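Local coordinates for Serine/threonine-protein kinase Tel1 (Chaetomium thermophilum, PDB 6SKY), which is an ATP-dependent serine/threonine-protein kinase that probably senses genotoxic stress and activates checkpoint signalling by phosphorylating [ST]-Q sites, at residues R1661-G1666 against L1675-S1680; K1679-S1684 against A1794-P1799; E2372-C2377 against M2399-E2404; N2380-L2385 against N2420-R2425. All blocks are in the same frame, centred on the assembly; numbering follows the deposited sequence.

Interaction 1: R1661-G1666 against L1675-S1680; sequences RRLSQG and LNLIKS
The carboxamide of N1676 is the flat group that touches the opposing segment: L1663 O stands off one face of the amide, by its ND2 end, not at the edge where the N-H bonds point, and the methylene CB meets L1663 CD2 at 4.1 Å. ND2 and L1663 O are 2.8 Å apart, yet the angle is too poor for a hydrogen bond. The site lies in the alpha solenoid, where helix 1657-1663 ends and a short connection leads into helix 1670-1684. S1664 centres an inverse gamma turn, in which Q1665 N makes a weak bond to L1663 O. Asparagine is short and polar, so its amide tolerates the nearby L1663 carbonyl without being bonded to it. With CG anti to its carbonyl carbon (chi1 -73°), the group leans beside its own backbone N, and the side chains of N1676 and L1663 slide past each other in opposite directions. Leucine serves the apolar half: L1663 CD1 reaches L1677 CD2 at 4.0 Å, the two chains crossing near a right angle. L1663 also rests on F1800, and L1677 on A1797, both of helix 1793-1808. One turn on, S1680 OG donates to L1677 O over 3.1 Å, from 40° above the carbonyl plane.

Interaction 2: K1679-S1684 against A1794-P1799; sequences KSLTIS and AERAFP
R1796 reaches across to L1681 and S1680 with a single atom, NH2, at the end of a long bent side chain. L1681 CD1 lies 4.0 Å from NH2, at the edge of the guanidinium and in its plane, while the two side chains cross obliquely. S1680 OG is 4.1 Å from the same NH2, too far for a hydrogen bond; that hydroxyl is already engaged with the carbonyl of L1677. The contact is therefore a light van der Waals touch, and the backbones stay far apart, with 11.7 Å between S1680 CA and R1796 CA. Arginine suits such a gap because its chain is long enough to span it, and bends at chi2 and chi3 (-56° for the latter) carry its charged end over to the other helix. This is helix-on-helix packing in the alpha solenoid, joining helix 1670-1684 to helix 1793-1808 across more than a hundred residues of intervening chain. Behind the first shell, the side chain of R1796 also lies along L1677, with NE nearest to its CD2, and buried L1681 packs against A1693 of helix 1687-1706 and V1790, as an apolar residue should there. Helix 1670-1684 is kinked here, since the nitrogens of L1681 and T1682 lack their bonds to the preceding turn. T1682 N instead meets K1679 O at 3.1 Å, and T1682 OG1 grips the same oxygen at 2.6 Å, in the carbonyl plane. S1684 OG likewise donates to S1680 O at 2.6 Å, with a 24° tilt from that carbonyl's plane.

Interaction 3: E2372-C2377 against M2399-E2404; sequences EFLKLC and MALWLE
L2401 divides its two methyl groups between C2377 and L2374, residues one turn apart on the facing helix. The closer half of the contact is sulfur against methyl: C2377 SG and L2401 CD2 lie 3.6 Å apart. Cysteine fits because its compact, polarisable sulfur fills a buried position without demanding a polar partner, and with SG anti to the backbone N (chi1 -170°) it is turned to meet the leucine. The other half is slacker, with L2374 CD1 and L2401 CD1 separated by 4.2 Å. L2401 is the shared element; its branched end lets one residue serve both neighbours. The two helices, 2348-2387 and 2394-2404, run roughly antiparallel as a helical hairpin of the FAT domain, a family grouped with the TPR clan. Their nearest alpha carbons, of L2374 and L2401, are 9.0 Å apart, so the interface depends on side chains reaching inward. Further partners enclose this core: C2377 also touches D2300 of helix 2286-2303, and L2374 touches E2408. Away from it the character changes. E2372 and K2375 lie exposed, where long charged chains are at home; the side chain of K2375 touches V2410 and V2414 of helix 2409-2418. On the second helix E2404 is exposed as well, though its side chain touches H2844 in the kinase region.

Interaction 4: N2380-L2385 against N2420-R2425; sequences NYLLSL and NKVPTR
V2422 points its two methyls at successive turns of the helix that carries L2382 and L2385. Its CG2 comes 3.9 Å from L2382 CD2, and the two side chains cross at about a right angle. The same methyl also nears the backbone, 3.8 Å from L2382 O. The other branch, CG1, meets the stem of the next leucine: L2385 CB lies 3.8 Å away. CG1 stands anti to the backbone N of V2422 (chi1 -169°), leaving CG2 beside that nitrogen, and this splay lets a beta-branched residue fill the space facing both leucines at once. Valine is short enough to do so where the chains come close, the alpha carbons of L2385 and V2422 being 6.1 Å apart. The contact belongs to the helical FAT domain: the long helix 2348-2387 is packed by the loop that follows helix 2409-2418, so an irregular segment, not another helix, meets it here. V2422 and P2423 are in extended conformation, and the proline ring adds a looser touch, its CD 4.3 Å from L2385 O. Proline suits the loop because it stiffens the backbone and needs no hydrogen bond from its own nitrogen. Around this apolar centre, L2382 touches F2398 and V2422 touches F2427. The loop is also tied down by polar groups: R2425 NH1 forms a salt bridge with D2389 OD1, while T2424 OG1 is hydrogen-bonded to D2459 OD2.

In the fold
Along the chain, interaction 1 closes first, bringing the end of helix 1657-1663 against helix 1670-1684 across a short connection. Interaction 2 starts where it ends: the two share K1679 and S1680, and helix 1793-1808 closes a much longer loop onto the same helix. They touch directly, L1677 CD1 lying 3.4 Å from R1796 O. Far on, interactions 3 and 4 both use helix 2348-2387 and cross, their segments alternating along the sequence: one brings in helix 2394-2404, the other the loop after helix 2409-2418, with centres about 14 Å apart. The two pairs lie on opposite sides of the chain's centre, their centres at least about 61 Å apart.

Interaction 1: R1661-G1666 against L1675-S1680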
# COMPACT_ATOMS: atom_id res chain seq x y z
N ARG A 1661 36.01 -10.75 36.48
CA ARG A 1661 37.03 -11.21 35.55
C ARG A 1661 38.24 -10.29 35.52
O ARG A 1661 39.33 -10.73 35.17
CB ARG A 1661 36.44 -11.35 34.15
CG ARG A 1661 35.53 -12.54 34.06
CD ARG A 1661 34.71 -12.55 32.81
NE ARG A 1661 33.74 -13.63 32.87
CZ ARG A 1661 32.85 -13.88 31.92
NH1 ARG A 1661 32.79 -13.11 30.84
NH2 ARG A 1661 32.01 -14.89 32.06
N ARG A 1662 38.06 -9.02 35.87
CA ARG A 1662 39.20 -8.14 36.01
C ARG A 1662 40.02 -8.50 37.24
O ARG A 1662 41.26 -8.50 37.19
CB ARG A 1662 38.74 -6.69 36.09
CG ARG A 1662 39.86 -5.70 36.20
CD ARG A 1662 39.33 -4.32 36.50
NE ARG A 1662 38.73 -4.23 37.82
CZ ARG A 1662 39.42 -4.04 38.94
NH1 ARG A 1662 40.74 -3.91 38.90
NH2 ARG A 1662 38.79 -3.97 40.11
N LEU A 1663 39.36 -8.83 38.34
CA LEU A 1663 40.06 -9.20 39.56
C LEU A 1663 40.77 -10.54 39.41
O LEU A 1663 41.99 -10.62 39.53
CB LEU A 1663 39.08 -9.25 40.73
CG LEU A 1663 38.46 -7.92 41.10
CD1 LEU A 1663 37.36 -8.12 42.11
CD2 LEU A 1663 39.52 -7.02 41.67
N SER A 1664 40.01 -11.59 39.13
CA SER A 1664 40.57 -12.94 39.01
C SER A 1664 41.22 -13.10 37.64
O SER A 1664 40.80 -13.90 36.80
CB SER A 1664 39.49 -13.98 39.25
OG SER A 1664 38.41 -13.81 38.36
N GLN A 1665 42.27 -12.32 37.42
CA GLN A 1665 42.99 -12.32 36.17
C GLN A 1665 44.40 -12.87 36.37
O GLN A 1665 44.92 -12.91 37.49
CB GLN A 1665 43.06 -10.90 35.59
CG GLN A 1665 43.31 -10.85 34.10
CD GLN A 1665 43.21 -9.44 33.55
OE1 GLN A 1665 42.45 -8.62 34.06
NE2 GLN A 1665 43.99 -9.15 32.52
N GLY A 1666 45.02 -13.28 35.27
CA GLY A 1666 46.31 -13.93 35.33
C GLY A 1666 46.20 -15.44 35.31
O GLY A 1666 46.79 -16.10 34.45
N LEU A 1675 42.89 -12.17 46.68
CA LEU A 1675 44.16 -11.51 46.92
C LEU A 1675 44.18 -10.11 46.35
O LEU A 1675 44.72 -9.20 46.98
CB LEU A 1675 45.30 -12.33 46.35
CG LEU A 1675 45.62 -13.58 47.16
CD1 LEU A 1675 46.81 -14.28 46.60
CD2 LEU A 1675 45.84 -13.21 48.60
N ASN A 1676 43.58 -9.90 45.18
CA ASN A 1676 43.51 -8.55 44.64
C ASN A 1676 42.59 -7.67 45.48
O ASN A 1676 42.89 -6.50 45.72
CB ASN A 1676 43.03 -8.58 43.20
CG ASN A 1676 44.09 -9.07 42.26
OD1 ASN A 1676 45.13 -9.54 42.69
ND2 ASN A 1676 43.82 -8.98 40.97
N LEU A 1677 41.47 -8.23 45.95
CA LEU A 1677 40.58 -7.45 46.81
C LEU A 1677 41.27 -7.04 48.10
O LEU A 1677 41.06 -5.93 48.60
CB LEU A 1677 39.32 -8.23 47.11
CG LEU A 1677 38.20 -8.13 46.10
CD1 LEU A 1677 37.00 -8.84 46.63
CD2 LEU A 1677 37.88 -6.70 45.84
N ILE A 1678 42.09 -7.92 48.66
CA ILE A 1678 42.77 -7.61 49.91
C ILE A 1678 43.93 -6.66 49.67
O ILE A 1678 44.19 -5.76 50.47
CB ILE A 1678 43.23 -8.90 50.60
CG1 ILE A 1678 42.03 -9.68 51.10
CG2 ILE A 1678 44.15 -8.59 51.74
CD1 ILE A 1678 42.37 -11.04 51.62
N LYS A 1679 44.65 -6.82 48.56
CA LYS A 1679 45.75 -5.93 48.24
C LYS A 1679 45.27 -4.51 48.01
O LYS A 1679 45.94 -3.56 48.42
CB LYS A 1679 46.49 -6.44 47.01
CG LYS A 1679 47.61 -5.54 46.57
CD LYS A 1679 48.10 -5.92 45.19
CE LYS A 1679 47.03 -5.67 44.16
NZ LYS A 1679 47.48 -6.09 42.81
N SER A 1680 44.12 -4.34 47.37
CA SER A 1680 43.62 -3.00 47.14
C SER A 1680 43.28 -2.27 48.44
O SER A 1680 43.12 -1.05 48.42
CB SER A 1680 42.39 -3.03 46.24
OG SER A 1680 41.24 -3.33 46.99

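Interaction 2: K1679-S1684 against A1794-P1799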
# COMPACT_ATOMS: atom_id res chain seq x y z
N LYS A 1679 44.65 -6.82 48.56
CA LYS A 1679 45.75 -5.93 48.24
C LYS A 1679 45.27 -4.51 48.01
O LYS A 1679 45.94 -3.56 48.42
CB LYS A 1679 46.49 -6.44 47.01
CG LYS A 1679 47.61 -5.54 46.57
CD LYS A 1679 48.10 -5.92 45.19
CE LYS A 1679 47.03 -5.67 44.16
NZ LYS A 1679 47.48 -6.09 42.81
N SER A 1680 44.12 -4.34 47.37
CA SER A 1680 43.62 -3.00 47.14
C SER A 1680 43.28 -2.27 48.44
O SER A 1680 43.12 -1.05 48.42
CB SER A 1680 42.39 -3.03 46.24
OG SER A 1680 41.24 -3.33 46.99
N LEU A 1681 43.18 -2.99 49.55
CA LEU A 1681 42.89 -2.37 50.83
C LEU A 1681 44.12 -1.76 51.49
O LEU A 1681 43.98 -0.92 52.38
CB LEU A 1681 42.27 -3.39 51.78
CG LEU A 1681 40.80 -3.23 52.09
CD1 LEU A 1681 40.03 -3.06 50.81
CD2 LEU A 1681 40.33 -4.45 52.84
N THR A 1682 45.32 -2.17 51.08
CA THR A 1682 46.52 -1.61 51.67
C THR A 1682 46.73 -0.17 51.23
O THR A 1682 47.16 0.67 52.03
CB THR A 1682 47.73 -2.46 51.30
OG1 THR A 1682 47.84 -2.55 49.88
CG2 THR A 1682 47.60 -3.85 51.86
N ILE A 1683 46.43 0.13 49.97
CA ILE A 1683 46.70 1.45 49.42
C ILE A 1683 45.51 2.39 49.49
O ILE A 1683 45.65 3.58 49.17
CB ILE A 1683 47.17 1.35 47.95
CG1 ILE A 1683 46.01 0.93 47.06
CG2 ILE A 1683 48.30 0.36 47.83
CD1 ILE A 1683 46.40 0.72 45.63
N SER A 1684 44.34 1.91 49.90
CA SER A 1684 43.13 2.70 49.84
C SER A 1684 42.40 2.81 51.16
O SER A 1684 41.34 3.46 51.21
CB SER A 1684 42.17 2.13 48.78
OG SER A 1684 41.64 0.88 49.19
N ALA A 1794 32.25 -7.09 51.79
CA ALA A 1794 31.55 -8.36 51.70
C ALA A 1794 30.82 -8.49 50.37
O ALA A 1794 30.80 -9.57 49.78
CB ALA A 1794 30.59 -8.51 52.86
N GLU A 1795 30.22 -7.41 49.89
CA GLU A 1795 29.55 -7.47 48.60
C GLU A 1795 30.54 -7.67 47.46
O GLU A 1795 30.21 -8.32 46.47
CB GLU A 1795 28.73 -6.21 48.37
CG GLU A 1795 27.48 -6.13 49.20
CD GLU A 1795 27.72 -5.54 50.57
OE1 GLU A 1795 28.58 -4.65 50.69
OE2 GLU A 1795 27.04 -5.97 51.54
N ARG A 1796 31.75 -7.13 47.57
CA ARG A 1796 32.73 -7.32 46.52
C ARG A 1796 33.35 -8.70 46.57
O ARG A 1796 33.81 -9.20 45.55
CB ARG A 1796 33.82 -6.26 46.60
CG ARG A 1796 33.30 -4.85 46.66
CD ARG A 1796 34.22 -3.86 45.98
NE ARG A 1796 35.59 -3.88 46.50
CZ ARG A 1796 35.98 -3.26 47.61
NH1 ARG A 1796 35.12 -2.57 48.33
NH2 ARG A 1796 37.25 -3.34 48.00
N ALA A 1797 33.37 -9.33 47.74
CA ALA A 1797 34.06 -10.60 47.92
C ALA A 1797 33.13 -11.79 48.01
O ALA A 1797 33.61 -12.92 48.11
CB ALA A 1797 34.93 -10.55 49.17
N PHE A 1798 31.82 -11.58 47.97
CA PHE A 1798 30.87 -12.67 48.16
C PHE A 1798 31.03 -13.82 47.17
O PHE A 1798 31.07 -14.98 47.61
CB PHE A 1798 29.46 -12.09 48.14
CG PHE A 1798 28.42 -13.01 48.67
CD1 PHE A 1798 28.32 -13.23 50.02
CD2 PHE A 1798 27.54 -13.63 47.82
CE1 PHE A 1798 27.37 -14.07 50.51
CE2 PHE A 1798 26.59 -14.47 48.31
CZ PHE A 1798 26.50 -14.69 49.65
N PRO A 1799 31.11 -13.59 45.85
CA PRO A 1799 31.23 -14.74 44.94
C PRO A 1799 32.47 -15.56 45.16
O PRO A 1799 32.42 -16.79 45.08
CB PRO A 1799 31.22 -14.07 43.57
CG PRO A 1799 30.55 -12.82 43.77
CD PRO A 1799 30.98 -12.34 45.09

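Interaction 3: E2372-C2377 against M2399-E2404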
# COMPACT_ATOMS: atom_id res chain seq x y z
N GLU A 2372 22.29 7.58 -32.01
CA GLU A 2372 22.42 8.79 -31.21
C GLU A 2372 22.22 8.49 -29.73
O GLU A 2372 22.96 9.01 -28.88
CB GLU A 2372 21.44 9.85 -31.68
CG GLU A 2372 21.81 10.49 -32.99
CD GLU A 2372 20.70 11.35 -33.56
OE1 GLU A 2372 19.62 11.40 -32.94
OE2 GLU A 2372 20.91 11.95 -34.63
N PHE A 2373 21.22 7.68 -29.40
CA PHE A 2373 21.02 7.33 -28.00
C PHE A 2373 22.22 6.62 -27.42
O PHE A 2373 22.60 6.86 -26.27
CB PHE A 2373 19.77 6.47 -27.83
CG PHE A 2373 18.52 7.26 -27.69
CD1 PHE A 2373 18.53 8.50 -27.10
CD2 PHE A 2373 17.32 6.76 -28.15
CE1 PHE A 2373 17.39 9.22 -26.97
CE2 PHE A 2373 16.18 7.48 -28.02
CZ PHE A 2373 16.21 8.70 -27.43
N LEU A 2374 22.84 5.73 -28.20
CA LEU A 2374 24.02 5.02 -27.71
C LEU A 2374 25.17 5.98 -27.45
O LEU A 2374 25.85 5.88 -26.42
CB LEU A 2374 24.43 3.95 -28.72
CG LEU A 2374 25.65 3.12 -28.35
CD1 LEU A 2374 25.30 2.15 -27.25
CD2 LEU A 2374 26.16 2.39 -29.56
N LYS A 2375 25.43 6.89 -28.38
CA LYS A 2375 26.47 7.89 -28.17
C LYS A 2375 26.24 8.66 -26.88
O LYS A 2375 27.15 8.79 -26.05
CB LYS A 2375 26.52 8.87 -29.34
CG LYS A 2375 27.41 8.46 -30.46
CD LYS A 2375 27.34 9.47 -31.59
CE LYS A 2375 28.18 9.04 -32.77
NZ LYS A 2375 28.10 10.00 -33.91
N LEU A 2376 25.03 9.18 -26.69
CA LEU A 2376 24.76 9.99 -25.51
C LEU A 2376 24.89 9.18 -24.24
O LEU A 2376 25.39 9.67 -23.22
CB LEU A 2376 23.38 10.62 -25.61
CG LEU A 2376 23.19 11.64 -26.71
CD1 LEU A 2376 21.75 12.08 -26.74
CD2 LEU A 2376 24.10 12.80 -26.48
N CYS A 2377 24.45 7.92 -24.27
CA CYS A 2377 24.53 7.07 -23.09
C CYS A 2377 25.97 6.85 -22.67
O CYS A 2377 26.33 7.04 -21.50
CB CYS A 2377 23.84 5.74 -23.37
SG CYS A 2377 23.59 4.69 -21.95
N MET A 2399 30.70 -0.60 -18.42
CA MET A 2399 31.53 -1.69 -18.90
C MET A 2399 30.70 -2.70 -19.67
O MET A 2399 31.09 -3.15 -20.75
CB MET A 2399 32.24 -2.36 -17.73
CG MET A 2399 33.39 -3.23 -18.12
SD MET A 2399 34.45 -2.39 -19.30
CE MET A 2399 35.04 -1.02 -18.32
N ALA A 2400 29.54 -3.08 -19.13
CA ALA A 2400 28.65 -3.98 -19.86
C ALA A 2400 28.26 -3.38 -21.21
O ALA A 2400 28.33 -4.05 -22.25
CB ALA A 2400 27.41 -4.28 -19.02
N LEU A 2401 27.87 -2.11 -21.20
CA LEU A 2401 27.42 -1.46 -22.42
C LEU A 2401 28.53 -1.35 -23.45
O LEU A 2401 28.28 -1.44 -24.65
CB LEU A 2401 26.87 -0.09 -22.08
CG LEU A 2401 26.21 0.72 -23.18
CD1 LEU A 2401 24.95 0.04 -23.61
CD2 LEU A 2401 25.93 2.08 -22.64
N TRP A 2402 29.76 -1.13 -23.01
CA TRP A 2402 30.87 -0.99 -23.94
C TRP A 2402 31.31 -2.34 -24.49
O TRP A 2402 31.68 -2.44 -25.66
CB TRP A 2402 32.04 -0.30 -23.27
CG TRP A 2402 33.20 -0.07 -24.17
CD1 TRP A 2402 33.16 0.20 -25.50
CD2 TRP A 2402 34.58 -0.09 -23.81
NE1 TRP A 2402 34.43 0.36 -25.98
CE2 TRP A 2402 35.32 0.19 -24.96
CE3 TRP A 2402 35.26 -0.31 -22.61
CZ2 TRP A 2402 36.70 0.25 -24.96
CZ3 TRP A 2402 36.63 -0.25 -22.61
CH2 TRP A 2402 37.33 0.03 -23.78
N LEU A 2403 31.29 -3.38 -23.66
CA LEU A 2403 31.70 -4.69 -24.15
C LEU A 2403 30.66 -5.29 -25.08
O LEU A 2403 31.01 -6.09 -25.95
CB LEU A 2403 31.98 -5.63 -22.98
CG LEU A 2403 33.17 -5.27 -22.08
CD1 LEU A 2403 33.50 -6.43 -21.17
CD2 LEU A 2403 34.37 -4.87 -22.89
N GLU A 2404 29.39 -4.92 -24.92
CA GLU A 2404 28.39 -5.37 -25.89
C GLU A 2404 28.64 -4.76 -27.26
O GLU A 2404 28.41 -5.41 -28.29
CB GLU A 2404 26.99 -5.04 -25.41
CG GLU A 2404 26.49 -5.94 -24.32
CD GLU A 2404 25.15 -5.49 -23.75
OE1 GLU A 2404 24.53 -4.58 -24.35
OE2 GLU A 2404 24.73 -6.02 -22.71

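Interaction 4: N2380-L2385 against N2420-R2425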
# COMPACT_ATOMS: atom_id res chain seq x y z
N ASN A 2380 27.72 10.20 -21.46
CA ASN A 2380 27.29 10.71 -20.17
C ASN A 2380 27.63 9.77 -19.03
O ASN A 2380 27.86 10.24 -17.92
CB ASN A 2380 25.80 11.01 -20.18
CG ASN A 2380 25.46 12.20 -21.02
OD1 ASN A 2380 25.94 13.30 -20.79
ND2 ASN A 2380 24.63 11.99 -22.02
N TYR A 2381 27.70 8.46 -19.26
CA TYR A 2381 28.24 7.58 -18.22
C TYR A 2381 29.68 7.94 -17.90
O TYR A 2381 30.07 8.04 -16.74
CB TYR A 2381 28.15 6.12 -18.65
CG TYR A 2381 26.87 5.45 -18.25
CD1 TYR A 2381 26.33 5.66 -17.01
CD2 TYR A 2381 26.19 4.64 -19.13
CE1 TYR A 2381 25.17 5.06 -16.64
CE2 TYR A 2381 25.02 4.04 -18.77
CZ TYR A 2381 24.52 4.26 -17.52
OH TYR A 2381 23.34 3.66 -17.16
N LEU A 2382 30.49 8.15 -18.94
CA LEU A 2382 31.89 8.48 -18.70
C LEU A 2382 32.04 9.84 -18.03
O LEU A 2382 32.91 10.02 -17.18
CB LEU A 2382 32.67 8.44 -20.00
CG LEU A 2382 32.96 7.03 -20.47
CD1 LEU A 2382 33.72 7.08 -21.75
CD2 LEU A 2382 33.72 6.28 -19.42
N LEU A 2383 31.21 10.82 -18.41
CA LEU A 2383 31.29 12.12 -17.76
C LEU A 2383 30.82 12.05 -16.31
O LEU A 2383 31.36 12.75 -15.45
CB LEU A 2383 30.47 13.15 -18.52
CG LEU A 2383 31.02 13.61 -19.86
CD1 LEU A 2383 30.06 14.57 -20.49
CD2 LEU A 2383 32.35 14.26 -19.68
N SER A 2384 29.82 11.23 -16.03
CA SER A 2384 29.33 11.11 -14.66
C SER A 2384 30.32 10.41 -13.76
O SER A 2384 30.38 10.71 -12.57
CB SER A 2384 28.01 10.37 -14.65
OG SER A 2384 27.89 9.60 -13.47
N LEU A 2385 31.08 9.45 -14.29
CA LEU A 2385 32.11 8.81 -13.47
C LEU A 2385 33.24 9.76 -13.14
O LEU A 2385 33.83 9.66 -12.06
CB LEU A 2385 32.66 7.58 -14.18
CG LEU A 2385 31.79 6.34 -14.18
CD1 LEU A 2385 32.38 5.31 -15.09
CD2 LEU A 2385 31.68 5.83 -12.78
N ASN A 2420 39.94 8.99 -20.85
CA ASN A 2420 41.14 9.33 -20.09
C ASN A 2420 40.88 10.27 -18.93
O ASN A 2420 41.83 10.66 -18.26
CB ASN A 2420 42.18 9.94 -21.01
CG ASN A 2420 42.76 8.93 -21.96
OD1 ASN A 2420 43.62 8.14 -21.58
ND2 ASN A 2420 42.30 8.95 -23.20
N LYS A 2421 39.63 10.65 -18.67
CA LYS A 2421 39.32 11.58 -17.61
C LYS A 2421 38.71 10.90 -16.40
O LYS A 2421 38.48 11.56 -15.38
CB LYS A 2421 38.38 12.66 -18.12
CG LYS A 2421 38.99 13.44 -19.26
CD LYS A 2421 37.97 14.26 -19.99
CE LYS A 2421 38.58 14.83 -21.26
NZ LYS A 2421 37.66 15.76 -21.95
N VAL A 2422 38.44 9.60 -16.48
CA VAL A 2422 37.92 8.85 -15.35
C VAL A 2422 39.09 8.40 -14.49
O VAL A 2422 40.10 7.92 -15.03
CB VAL A 2422 37.09 7.65 -15.82
CG1 VAL A 2422 36.35 7.05 -14.66
CG2 VAL A 2422 36.13 8.07 -16.89
N PRO A 2423 39.04 8.56 -13.18
CA PRO A 2423 40.05 7.94 -12.32
C PRO A 2423 40.02 6.43 -12.48
O PRO A 2423 38.96 5.82 -12.56
CB PRO A 2423 39.62 8.36 -10.91
CG PRO A 2423 38.77 9.54 -11.11
CD PRO A 2423 38.07 9.35 -12.40
N THR A 2424 41.20 5.83 -12.52
CA THR A 2424 41.25 4.39 -12.72
C THR A 2424 40.81 3.61 -11.49
O THR A 2424 40.69 2.39 -11.56
CB THR A 2424 42.64 3.94 -13.13
OG1 THR A 2424 43.61 4.59 -12.31
CG2 THR A 2424 42.90 4.31 -14.56
N ARG A 2425 40.58 4.28 -10.36
CA ARG A 2425 40.09 3.57 -9.19
C ARG A 2425 38.63 3.16 -9.34
O ARG A 2425 38.14 2.39 -8.51
CB ARG A 2425 40.25 4.42 -7.94
CG ARG A 2425 39.36 5.63 -7.93
CD ARG A 2425 39.47 6.37 -6.63
NE ARG A 2425 38.42 7.37 -6.51
CZ ARG A 2425 38.53 8.62 -6.94
NH1 ARG A 2425 37.52 9.46 -6.78
NH2 ARG A 2425 39.63 9.03 -7.53